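Local atomic coordinates of cytosine deaminase (Klebsiella pneumoniae, PDB entry 4R85), a protein that deaminates 5-methylcytosine and probably cytosine by hydrolysis, using an iron(II) centre in an amidohydrolase-type barrel. Residues A[95-100]-A[131-137]; A[114-118]-A[205-209]; A[145-151]-A[172-178]; A[54-58]-A[304-310]. One frame throughout, in Å; residues are numbered along the deposited sequence.

Contact 1. Residues A[95-100]-A[131-137]; sequences TRQRAL and LLAVKQE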
# COMPACT_ATOMS: atom_id res chain seq x y z
N THR A 95 5.36 -28.02 7.31
CA THR A 95 4.45 -26.99 7.79
C THR A 95 5.09 -26.21 8.93
O THR A 95 5.05 -24.98 8.95
CB THR A 95 3.13 -27.62 8.26
OG1 THR A 95 2.54 -28.31 7.16
CG2 THR A 95 2.16 -26.55 8.79
N ARG A 96 5.69 -26.94 9.86
CA ARG A 96 6.33 -26.32 11.02
C ARG A 96 7.38 -25.29 10.62
O ARG A 96 7.40 -24.17 11.15
CB ARG A 96 6.97 -27.39 11.89
CG ARG A 96 7.79 -26.84 13.04
CD ARG A 96 8.42 -27.97 13.83
NE ARG A 96 9.29 -27.46 14.88
CZ ARG A 96 10.58 -27.21 14.70
NH1 ARG A 96 11.14 -27.45 13.52
NH2 ARG A 96 11.31 -26.73 15.70
N GLN A 97 8.25 -25.66 9.68
CA GLN A 97 9.34 -24.79 9.26
C GLN A 97 8.85 -23.50 8.60
O GLN A 97 9.34 -22.41 8.92
CB GLN A 97 10.30 -25.54 8.34
CG GLN A 97 11.08 -26.64 9.06
CD GLN A 97 11.78 -27.58 8.12
OE1 GLN A 97 11.51 -27.59 6.92
NE2 GLN A 97 12.71 -28.38 8.65
N ARG A 98 7.88 -23.63 7.69
CA ARG A 98 7.29 -22.46 7.03
C ARG A 98 6.52 -21.58 8.01
O ARG A 98 6.61 -20.35 7.96
CB ARG A 98 6.38 -22.89 5.88
CG ARG A 98 7.13 -23.54 4.72
CD ARG A 98 6.18 -23.92 3.56
NE ARG A 98 5.35 -25.08 3.87
CZ ARG A 98 4.10 -25.02 4.31
NH1 ARG A 98 3.50 -23.85 4.49
NH2 ARG A 98 3.43 -26.14 4.57
N ALA A 99 5.75 -22.20 8.89
CA ALA A 99 4.96 -21.46 9.87
C ALA A 99 5.88 -20.67 10.80
O ALA A 99 5.63 -19.50 11.10
CB ALA A 99 4.07 -22.40 10.66
N LEU A 100 6.95 -21.30 11.26
CA LEU A 100 7.88 -20.66 12.17
C LEU A 100 8.59 -19.48 11.52
O LEU A 100 8.78 -18.45 12.16
CB LEU A 100 8.90 -21.66 12.72
CG LEU A 100 8.31 -22.60 13.77
CD1 LEU A 100 9.36 -23.59 14.21
CD2 LEU A 100 7.76 -21.80 14.96
N LEU A 131 0.64 -27.24 13.57
CA LEU A 131 0.35 -25.92 14.11
C LEU A 131 -0.08 -25.94 15.58
O LEU A 131 0.19 -25.00 16.32
CB LEU A 131 -0.64 -25.15 13.22
CG LEU A 131 0.07 -24.69 11.94
CD1 LEU A 131 -0.90 -24.33 10.84
CD2 LEU A 131 0.98 -23.52 12.22
N LEU A 132 -0.72 -27.03 16.00
CA LEU A 132 -1.03 -27.20 17.42
C LEU A 132 0.26 -27.29 18.24
O LEU A 132 0.34 -26.75 19.34
CB LEU A 132 -1.90 -28.44 17.67
CG LEU A 132 -3.37 -28.31 17.23
CD1 LEU A 132 -4.02 -29.68 17.16
CD2 LEU A 132 -4.14 -27.41 18.18
N ALA A 133 1.28 -27.95 17.69
CA ALA A 133 2.58 -28.00 18.36
C ALA A 133 3.28 -26.64 18.30
O ALA A 133 3.90 -26.22 19.28
CB ALA A 133 3.46 -29.08 17.75
N VAL A 134 3.19 -25.98 17.15
CA VAL A 134 3.80 -24.67 16.94
C VAL A 134 3.24 -23.65 17.94
O VAL A 134 3.95 -22.76 18.41
CB VAL A 134 3.55 -24.18 15.49
CG1 VAL A 134 3.62 -22.66 15.39
CG2 VAL A 134 4.55 -24.83 14.52
N LYS A 135 1.97 -23.82 18.28
CA LYS A 135 1.32 -22.96 19.26
C LYS A 135 2.07 -23.00 20.60
O LYS A 135 2.17 -21.99 21.29
CB LYS A 135 -0.14 -23.37 19.43
CG LYS A 135 -0.88 -22.67 20.56
CD LYS A 135 -2.32 -23.15 20.61
CE LYS A 135 -3.06 -22.59 21.81
NZ LYS A 135 -4.48 -23.02 21.84
N GLN A 136 2.60 -24.17 20.94
CA GLN A 136 3.38 -24.31 22.17
C GLN A 136 4.82 -23.86 21.96
O GLN A 136 5.38 -23.16 22.80
CB GLN A 136 3.36 -25.76 22.66
CG GLN A 136 1.96 -26.31 22.89
CD GLN A 136 1.14 -25.45 23.84
OE1 GLN A 136 1.63 -25.04 24.90
NE2 GLN A 136 -0.10 -25.15 23.46
N GLU A 137 5.40 -24.25 20.83
CA GLU A 137 6.80 -23.95 20.53
C GLU A 137 7.06 -22.45 20.41
O GLU A 137 8.11 -21.96 20.82
CB GLU A 137 7.23 -24.66 19.25
CG GLU A 137 8.68 -24.42 18.85
CD GLU A 137 9.12 -25.28 17.67
OE1 GLU A 137 8.25 -25.84 16.97
OE2 GLU A 137 10.35 -25.39 17.46
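Arg-96 and Val-134 mark the nearest backbone approach, CA to CA 6.6 Å, between helical segments 95-100 and 131-137, whose axes pass 9.8 Å apart with their N-to-C directions at 45°. On the buried side, Ala-99 turns its methyl toward the other helix, and CB meets CD2 of Leu-131 at 3.6 Å. Thr-95 adds its CG2 against CG of the same leucine, while its OG1 turns back to the carbonyl oxygen of Thr-91, just before the helix. Leu-131 also packs on Leu-59 and Asp-60 of a nearby loop, which closes this side. These are two neighbouring outer helices of the alpha/beta barrel, 92-108 and 126-137, joined in the chain through strand 111-119. Val-134 fills the middle of the interface with both branches: its CG2 lies 4.1 Å from CG of Arg-96, and its CG1 faces CD2 of Leu-100. Beyond the valine the contact becomes polar. With CG anti to the backbone N (chi1 174°) and an extended chain, Arg-96 carries its guanidinium across to Glu-137, the two chains crossing at nearly a right angle. The flat groups are only 22° from coplanar. NE donates to OE1 of Glu-137 at 2.8 Å, on the syn side, and NH2 pairs with OE2 in a salt bridge whose modelled length is too short to be taken literally. CD1 of Leu-100 lies over the centre of the guanidinium, 3.8 Å above its plane, covering one face of the ion pair. The guanidinium has a second acidic partner: NH1 forms a salt bridge with Glu-93.

Contact 2. Residues A[114-118]-A[205-209]; sequences VRTHV and LVDVH. With FE2 (Fe (II) ion), chain H; 17E (5-methylcytosine), chain G.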
# COMPACT_ATOMS: atom_id res chain seq x y z
N VAL A 114 -1.92 -13.79 17.16
CA VAL A 114 -2.15 -14.30 15.82
C VAL A 114 -3.29 -15.30 15.83
O VAL A 114 -3.35 -16.17 16.69
CB VAL A 114 -0.89 -15.02 15.29
CG1 VAL A 114 -1.15 -15.64 13.90
CG2 VAL A 114 0.31 -14.09 15.25
N ARG A 115 -4.19 -15.19 14.86
CA ARG A 115 -5.19 -16.23 14.65
C ARG A 115 -4.96 -16.83 13.27
O ARG A 115 -5.06 -16.12 12.26
CB ARG A 115 -6.61 -15.66 14.78
CG ARG A 115 -7.70 -16.67 14.42
CD ARG A 115 -9.09 -16.05 14.56
NE ARG A 115 -9.51 -15.98 15.96
CZ ARG A 115 -10.68 -15.47 16.35
NH1 ARG A 115 -11.50 -14.98 15.43
NH2 ARG A 115 -11.01 -15.44 17.63
N THR A 116 -4.63 -18.11 13.22
CA THR A 116 -4.36 -18.75 11.93
C THR A 116 -5.51 -19.67 11.57
O THR A 116 -6.05 -20.36 12.42
CB THR A 116 -3.03 -19.55 11.91
OG1 THR A 116 -2.81 -20.04 10.58
CG2 THR A 116 -3.08 -20.73 12.87
N HIS A 117 -5.90 -19.64 10.30
CA HIS A 117 -6.79 -20.65 9.77
C HIS A 117 -5.94 -21.82 9.29
O HIS A 117 -4.83 -21.62 8.79
CB HIS A 117 -7.66 -20.07 8.64
CG HIS A 117 -8.58 -18.99 9.11
ND1 HIS A 117 -9.93 -19.17 9.26
CD2 HIS A 117 -8.32 -17.73 9.53
CE1 HIS A 117 -10.48 -18.07 9.73
NE2 HIS A 117 -9.52 -17.17 9.91
N VAL A 118 -6.43 -23.05 9.49
CA VAL A 118 -5.75 -24.24 9.00
C VAL A 118 -6.75 -25.10 8.24
O VAL A 118 -7.81 -25.40 8.76
CB VAL A 118 -5.19 -25.10 10.15
CG1 VAL A 118 -4.39 -26.29 9.59
CG2 VAL A 118 -4.34 -24.26 11.07
N LEU A 205 -14.84 -20.51 19.85
CA LEU A 205 -15.09 -19.29 19.10
C LEU A 205 -15.43 -19.66 17.66
O LEU A 205 -15.30 -20.82 17.27
CB LEU A 205 -13.85 -18.39 19.13
CG LEU A 205 -13.33 -18.00 20.52
CD1 LEU A 205 -12.20 -16.97 20.41
CD2 LEU A 205 -14.47 -17.44 21.36
N VAL A 206 -15.88 -18.68 16.88
CA VAL A 206 -16.25 -18.89 15.48
C VAL A 206 -15.60 -17.81 14.61
O VAL A 206 -15.65 -16.64 14.95
CB VAL A 206 -17.78 -18.80 15.31
CG1 VAL A 206 -18.17 -18.77 13.83
CG2 VAL A 206 -18.45 -19.96 16.01
N ASP A 207 -15.00 -18.22 13.50
CA ASP A 207 -14.48 -17.26 12.52
C ASP A 207 -14.63 -17.84 11.12
O ASP A 207 -13.90 -18.76 10.75
CB ASP A 207 -13.01 -16.95 12.79
CG ASP A 207 -12.53 -15.72 12.05
OD1 ASP A 207 -11.69 -14.97 12.61
OD2 ASP A 207 -12.98 -15.48 10.90
N VAL A 208 -15.56 -17.29 10.35
CA VAL A 208 -16.00 -17.89 9.10
C VAL A 208 -15.58 -17.06 7.89
O VAL A 208 -15.73 -15.84 7.89
CB VAL A 208 -17.54 -18.04 9.10
CG1 VAL A 208 -18.06 -18.44 7.73
CG2 VAL A 208 -17.98 -19.06 10.16
N HIS A 209 -15.05 -17.74 6.87
CA HIS A 209 -14.83 -17.13 5.55
C HIS A 209 -16.20 -16.97 4.92
O HIS A 209 -16.78 -17.91 4.41
CB HIS A 209 -13.97 -18.03 4.67
CG HIS A 209 -12.50 -17.91 4.94
ND1 HIS A 209 -11.94 -18.28 6.14
CD2 HIS A 209 -11.49 -17.45 4.18
CE1 HIS A 209 -10.64 -18.05 6.11
NE2 HIS A 209 -10.34 -17.55 4.92
FE FE2 H . -8.59 -16.00 4.66
N1 17E G . -8.58 -19.74 1.16
C2 17E G . -9.66 -18.99 0.99
O2 17E G . -10.88 -19.60 0.80
N3 17E G . -9.61 -17.66 1.01
C4 17E G . -8.43 -17.03 1.19
N4 17E G . -8.38 -15.61 1.21
C5 17E G . -7.26 -17.78 1.37
C6 17E G . -7.37 -19.16 1.35
CM5 17E G . -5.95 -17.10 1.58
O HOH W 1 -14.17 -15.06 16.75
O HOH W 2 -12.64 -19.97 8.41
O HOH W 3 -9.52 -14.87 11.16
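Leu-205 opens strand 205-209 by setting CD1 against the end of Arg-115 of segment 114-118, 3.4 Å from NH2. At Val-206 it is the backbone that faces the arginine: water 1 accepts a hydrogen bond from NH1 of Arg-115 and lies close to the carbonyl oxygen of Val-206. Asp-207 supplies the charge partner. Its OD1 takes NH1 of Arg-115 at 2.8 Å on the anti side, in the guanidinium plane, with the two flat groups 79° apart; a bend at chi3 (-78°) brings the arginine tip to it. OD2 is held by Ser-240, and water 3 joins OD1 to NE2 of His-117. His-209 comes last. Its CE1 edge points at the face of His-117 in a T-shaped stack, centroids 4.7 Å apart, while NE2 binds the iron at 2.4 Å. Water 2 donates to the carbonyl oxygen of Asp-207 and accepts from ND1 of His-209, a bond consistent with the water helping to fix the rotation of the metal-binding ring. The pairs meet across the interior of the barrel, since strands 143-149 and 174-175 lie between the two in the sheet; Val-206 and Val-208 face outward to helix 185-202, and Val-118 to helix 126-137.

Contact 3. Residues A[145-151]-A[172-178]; sequences QIVAFPQ and ADVVGGI. With 17E (5-methylcytosine), chain G.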
# COMPACT_ATOMS: atom_id res chain seq x y z
N GLN A 145 -3.98 -18.44 18.06
CA GLN A 145 -5.27 -19.12 17.99
C GLN A 145 -5.38 -19.91 16.70
O GLN A 145 -4.91 -19.46 15.65
CB GLN A 145 -6.42 -18.13 18.06
CG GLN A 145 -6.48 -17.39 19.39
CD GLN A 145 -7.71 -16.50 19.50
OE1 GLN A 145 -8.59 -16.53 18.64
NE2 GLN A 145 -7.77 -15.71 20.56
N ILE A 146 -6.01 -21.07 16.76
CA ILE A 146 -6.14 -21.90 15.56
C ILE A 146 -7.59 -22.13 15.15
O ILE A 146 -8.39 -22.60 15.96
CB ILE A 146 -5.45 -23.26 15.76
CG1 ILE A 146 -3.94 -23.06 15.91
CG2 ILE A 146 -5.79 -24.20 14.60
CD1 ILE A 146 -3.25 -24.23 16.57
N VAL A 147 -7.90 -21.83 13.89
CA VAL A 147 -9.23 -22.02 13.34
C VAL A 147 -9.30 -23.28 12.46
O VAL A 147 -8.51 -23.43 11.53
CB VAL A 147 -9.65 -20.84 12.44
CG1 VAL A 147 -11.14 -20.95 12.07
CG2 VAL A 147 -9.36 -19.48 13.12
N ALA A 148 -10.24 -24.17 12.76
CA ALA A 148 -10.54 -25.29 11.87
C ALA A 148 -11.29 -24.80 10.63
O ALA A 148 -12.50 -24.60 10.66
CB ALA A 148 -11.36 -26.34 12.59
N PHE A 149 -10.55 -24.63 9.54
CA PHE A 149 -11.05 -24.01 8.33
C PHE A 149 -11.25 -25.09 7.27
O PHE A 149 -10.28 -25.71 6.84
CB PHE A 149 -10.03 -22.97 7.84
CG PHE A 149 -10.32 -22.41 6.46
CD1 PHE A 149 -11.56 -21.85 6.17
CD2 PHE A 149 -9.35 -22.42 5.48
CE1 PHE A 149 -11.82 -21.33 4.91
CE2 PHE A 149 -9.60 -21.89 4.22
CZ PHE A 149 -10.84 -21.35 3.93
N PRO A 150 -12.50 -25.34 6.88
CA PRO A 150 -12.78 -26.40 5.89
C PRO A 150 -12.70 -25.83 4.48
O PRO A 150 -13.73 -25.55 3.87
CB PRO A 150 -14.22 -26.80 6.22
CG PRO A 150 -14.84 -25.50 6.73
CD PRO A 150 -13.73 -24.71 7.40
N GLN A 151 -11.48 -25.66 3.97
CA GLN A 151 -11.26 -25.02 2.67
C GLN A 151 -12.15 -25.53 1.54
O GLN A 151 -12.66 -24.75 0.73
CB GLN A 151 -9.80 -25.18 2.25
CG GLN A 151 -9.49 -24.65 0.86
CD GLN A 151 -9.54 -23.13 0.82
OE1 GLN A 151 -8.55 -22.46 1.08
NE2 GLN A 151 -10.71 -22.58 0.51
N ALA A 172 -8.29 -27.32 18.10
CA ALA A 172 -8.50 -26.02 17.45
C ALA A 172 -9.43 -25.17 18.32
O ALA A 172 -10.45 -25.65 18.82
CB ALA A 172 -9.10 -26.21 16.07
N ASP A 173 -9.05 -23.90 18.52
CA ASP A 173 -9.77 -22.99 19.42
C ASP A 173 -10.99 -22.37 18.74
O ASP A 173 -11.92 -21.91 19.42
CB ASP A 173 -8.87 -21.84 19.86
CG ASP A 173 -7.43 -22.26 20.09
OD1 ASP A 173 -7.10 -22.62 21.24
OD2 ASP A 173 -6.64 -22.22 19.12
N VAL A 174 -10.96 -22.30 17.41
CA VAL A 174 -12.00 -21.58 16.68
C VAL A 174 -12.61 -22.46 15.59
O VAL A 174 -11.90 -23.21 14.90
CB VAL A 174 -11.43 -20.29 16.03
CG1 VAL A 174 -12.56 -19.39 15.53
CG2 VAL A 174 -10.57 -19.53 17.01
N VAL A 175 -13.93 -22.37 15.44
CA VAL A 175 -14.64 -23.09 14.38
C VAL A 175 -14.75 -22.22 13.13
O VAL A 175 -15.27 -21.10 13.18
CB VAL A 175 -16.05 -23.50 14.82
CG1 VAL A 175 -16.80 -24.12 13.64
CG2 VAL A 175 -16.00 -24.47 16.00
N GLY A 176 -14.29 -22.76 11.99
CA GLY A 176 -14.31 -22.02 10.74
C GLY A 176 -15.44 -22.43 9.81
O GLY A 176 -16.32 -23.19 10.19
N GLY A 177 -15.41 -21.92 8.59
CA GLY A 177 -16.42 -22.26 7.60
C GLY A 177 -16.17 -21.55 6.28
O GLY A 177 -15.32 -20.67 6.20
N ILE A 178 -16.93 -21.92 5.25
CA ILE A 178 -16.81 -21.28 3.94
C ILE A 178 -18.12 -21.43 3.14
O ILE A 178 -18.14 -21.98 2.03
CB ILE A 178 -15.54 -21.82 3.18
CG1 ILE A 178 -15.17 -20.92 2.00
CG2 ILE A 178 -15.68 -23.31 2.81
CD1 ILE A 178 -13.95 -21.38 1.23
N1 17E G . -8.58 -19.74 1.16
C2 17E G . -9.66 -18.99 0.99
O2 17E G . -10.88 -19.60 0.80
N3 17E G . -9.61 -17.66 1.01
C4 17E G . -8.43 -17.03 1.19
N4 17E G . -8.38 -15.61 1.21
C5 17E G . -7.26 -17.78 1.37
C6 17E G . -7.37 -19.16 1.35
CM5 17E G . -5.95 -17.10 1.58
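Val-147 and Val-174 sit side by side on one face of a parallel strand pair, CG2 of Val-147 lying 3.7 Å from CB of Val-174. The other branch of Val-147 drops into the hollow at Gly-176, where no side chain intervenes and CG1 reaches CA at 3.6 Å. On the reverse face, the methyls of Ala-148 and Ala-172 touch, with CG2 of Ile-146 against the latter. Pro-150, the centre of an inverse gamma turn, lays its ring on the bare backbone of Gly-177, CD to N 3.5 Å. Ile-178 is the knob at the far end: CG2 presses on the carbonyl oxygen of Pro-150 at 3.2 Å, and CD1 abuts both CZ of Phe-149 and NE2 of Gln-151, which lie on the same side of it. The Phe-149 ring meets the carbonyl oxygen of Gly-177 at its edge. Backbone bonds from Val-174 N to Ile-146 O and from Ala-148 N to Val-174 O join the strands, which helix 160-170 links in a beta-alpha-beta unit. At the entry, Asp-173 adds a side-chain bond to the pairing: OD2 accepts from N of Ile-146 at 2.7 Å, while OD1 forms a salt bridge with Lys-135. At the exit, a bend at chi2 (70°) turns the Gln-151 amide to the 5-methylcytosine. Its OE1 accepts from N1 of the ligand at 2.7 Å and its NE2 donates to O2 at 3.0 Å, both nearly straight at 172° and 169°. This matched acceptor and donor fix which way round the amide sits and read the N1-H and carbonyl side of the pyrimidine.

Contact 4. Residues A[54-58]-A[304-310]; sequences EPHIH and CFAQDSI. With FE2 (Fe (II) ion), chain H; 17E (5-methylcytosine), chain G.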
# COMPACT_ATOMS: atom_id res chain seq x y z
N GLU A 54 -2.47 -9.96 14.40
CA GLU A 54 -2.76 -10.51 13.09
C GLU A 54 -3.93 -11.47 13.27
O GLU A 54 -3.72 -12.64 13.55
CB GLU A 54 -1.56 -11.26 12.53
CG GLU A 54 -1.85 -11.93 11.18
CD GLU A 54 -2.68 -11.03 10.26
OE1 GLU A 54 -2.09 -10.13 9.62
OE2 GLU A 54 -3.92 -11.21 10.20
N PRO A 55 -5.15 -10.97 13.11
CA PRO A 55 -6.34 -11.75 13.47
C PRO A 55 -6.78 -12.72 12.39
O PRO A 55 -7.78 -13.41 12.59
CB PRO A 55 -7.42 -10.68 13.67
CG PRO A 55 -7.02 -9.60 12.70
CD PRO A 55 -5.50 -9.60 12.68
N HIS A 56 -6.07 -12.76 11.26
CA HIS A 56 -6.46 -13.63 10.16
C HIS A 56 -5.32 -13.87 9.18
O HIS A 56 -5.01 -13.01 8.34
CB HIS A 56 -7.66 -13.04 9.42
CG HIS A 56 -8.29 -13.97 8.43
ND1 HIS A 56 -9.63 -14.27 8.44
CD2 HIS A 56 -7.75 -14.67 7.40
CE1 HIS A 56 -9.90 -15.11 7.46
NE2 HIS A 56 -8.77 -15.37 6.82
N ILE A 57 -4.70 -15.04 9.28
CA ILE A 57 -3.62 -15.44 8.38
C ILE A 57 -3.72 -16.94 8.18
O ILE A 57 -4.28 -17.63 9.03
CB ILE A 57 -2.25 -15.03 8.97
CG1 ILE A 57 -1.11 -15.29 7.97
CG2 ILE A 57 -2.01 -15.72 10.32
CD1 ILE A 57 0.13 -14.45 8.26
N HIS A 58 -3.22 -17.44 7.05
CA HIS A 58 -3.21 -18.88 6.78
C HIS A 58 -1.80 -19.42 6.88
O HIS A 58 -1.08 -19.51 5.87
CB HIS A 58 -3.74 -19.18 5.38
CG HIS A 58 -5.17 -18.78 5.18
ND1 HIS A 58 -6.20 -19.70 5.13
CD2 HIS A 58 -5.74 -17.57 4.99
CE1 HIS A 58 -7.34 -19.07 4.93
NE2 HIS A 58 -7.09 -17.77 4.84
N CYS A 304 -11.78 -4.89 11.74
CA CYS A 304 -10.33 -4.72 11.77
C CYS A 304 -9.69 -5.25 10.49
O CYS A 304 -10.37 -5.82 9.65
CB CYS A 304 -9.76 -5.41 13.01
SG CYS A 304 -10.03 -7.19 13.03
N PHE A 305 -8.38 -5.03 10.34
CA PHE A 305 -7.65 -5.42 9.13
C PHE A 305 -6.69 -6.57 9.38
O PHE A 305 -6.14 -6.70 10.48
CB PHE A 305 -6.85 -4.25 8.57
CG PHE A 305 -7.68 -3.14 8.00
CD1 PHE A 305 -8.64 -3.41 7.03
CD2 PHE A 305 -7.51 -1.83 8.43
CE1 PHE A 305 -9.41 -2.39 6.49
CE2 PHE A 305 -8.28 -0.80 7.89
CZ PHE A 305 -9.23 -1.08 6.92
N ALA A 306 -6.46 -7.39 8.35
CA ALA A 306 -5.58 -8.54 8.49
C ALA A 306 -4.81 -8.79 7.20
O ALA A 306 -5.23 -8.38 6.12
CB ALA A 306 -6.38 -9.77 8.87
N GLN A 307 -3.69 -9.50 7.32
CA GLN A 307 -2.85 -9.81 6.16
C GLN A 307 -3.38 -10.95 5.29
O GLN A 307 -3.23 -10.90 4.07
CB GLN A 307 -1.41 -10.09 6.59
CG GLN A 307 -0.73 -8.86 7.20
CD GLN A 307 0.61 -9.16 7.82
OE1 GLN A 307 1.61 -9.33 7.12
NE2 GLN A 307 0.65 -9.20 9.14
N ASP A 308 -3.98 -11.97 5.91
CA ASP A 308 -4.53 -13.14 5.21
C ASP A 308 -3.44 -14.09 4.70
O ASP A 308 -3.34 -15.25 5.14
CB ASP A 308 -5.45 -12.71 4.05
CG ASP A 308 -6.38 -13.81 3.60
OD1 ASP A 308 -6.76 -13.86 2.41
OD2 ASP A 308 -6.74 -14.62 4.46
N SER A 309 -2.61 -13.61 3.78
CA SER A 309 -1.63 -14.46 3.13
C SER A 309 -0.23 -13.87 3.15
O SER A 309 -0.05 -12.68 2.99
CB SER A 309 -2.01 -14.66 1.67
OG SER A 309 -3.15 -15.48 1.55
N ILE A 310 0.76 -14.74 3.30
CA ILE A 310 2.13 -14.37 3.00
C ILE A 310 2.75 -15.41 2.07
O ILE A 310 2.97 -16.56 2.46
CB ILE A 310 2.96 -14.19 4.29
CG1 ILE A 310 2.42 -12.99 5.08
CG2 ILE A 310 4.43 -14.00 3.95
CD1 ILE A 310 3.21 -12.63 6.34
FE FE2 H . -8.59 -16.00 4.66
N1 17E G . -8.58 -19.74 1.16
C2 17E G . -9.66 -18.99 0.99
O2 17E G . -10.88 -19.60 0.80
N3 17E G . -9.61 -17.66 1.01
C4 17E G . -8.43 -17.03 1.19
N4 17E G . -8.38 -15.61 1.21
C5 17E G . -7.26 -17.78 1.37
C6 17E G . -7.37 -19.16 1.35
CM5 17E G . -5.95 -17.10 1.58
O HOH W 4 -0.37 -17.61 3.86
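His-56 and Asp-308 lie side by side, both reaching the iron from the neighbouring segments 54-58 and 304-310. Traced outward, the histidine first rests CB on CB of Ala-306, 3.6 Å away. With CG anti to the backbone N (chi1 -170°), the ring then swings alongside the aspartate. CD2 passes OD2 of Asp-308, ND1 is held by Ser-240, and NE2 ends on the iron at 2.3 Å. OD2 of Asp-308 binds the same iron at 2.3 Å, and OD1 accepts from N4 of 5-methylcytosine at 2.7 Å. His-58 also binds the iron through NE2, and CM5 of 5-methylcytosine sits over one face of its ring, 3.3 Å above the plane and offset toward the rim. The backbones hold this register: Asp-308 N donates to His-56 O at 2.8 Å and His-58 N to Asp-308 O at 2.9 Å, both in the carbonyl plane. Glu-54 OE1 joins the segments by accepting from N of Gln-307 at 2.9 Å, while OE2 accepts from N of His-56 within its own strand. The His-X-His pair of the first barrel strand and the aspartate after the eighth, completed by His-209 and His-241, form the characteristic amidohydrolase metal site.

Overall arrangement
Contacts 2, 3 and 4 surround the active site, while contact 1 lies outside the strands. Contacts 2 and 4 supply four of the five iron-binding residues, and contacts 2, 3 and 4 all touch 5-methylcytosine, contact 3 gripping its N1 and O2 side and contact 4 its amino group. The centres of contacts 2 and 3 are about 5 Å apart, those of contacts 2 and 4 about 10 Å. Strand 111-119 pairs with strand 47-57 on one side and strand 143-149 on the other. Contact 1 lies about 16 Å from contacts 2 and 3, centre to centre, and joins contact 2 where Leu-131 packs on Val-118.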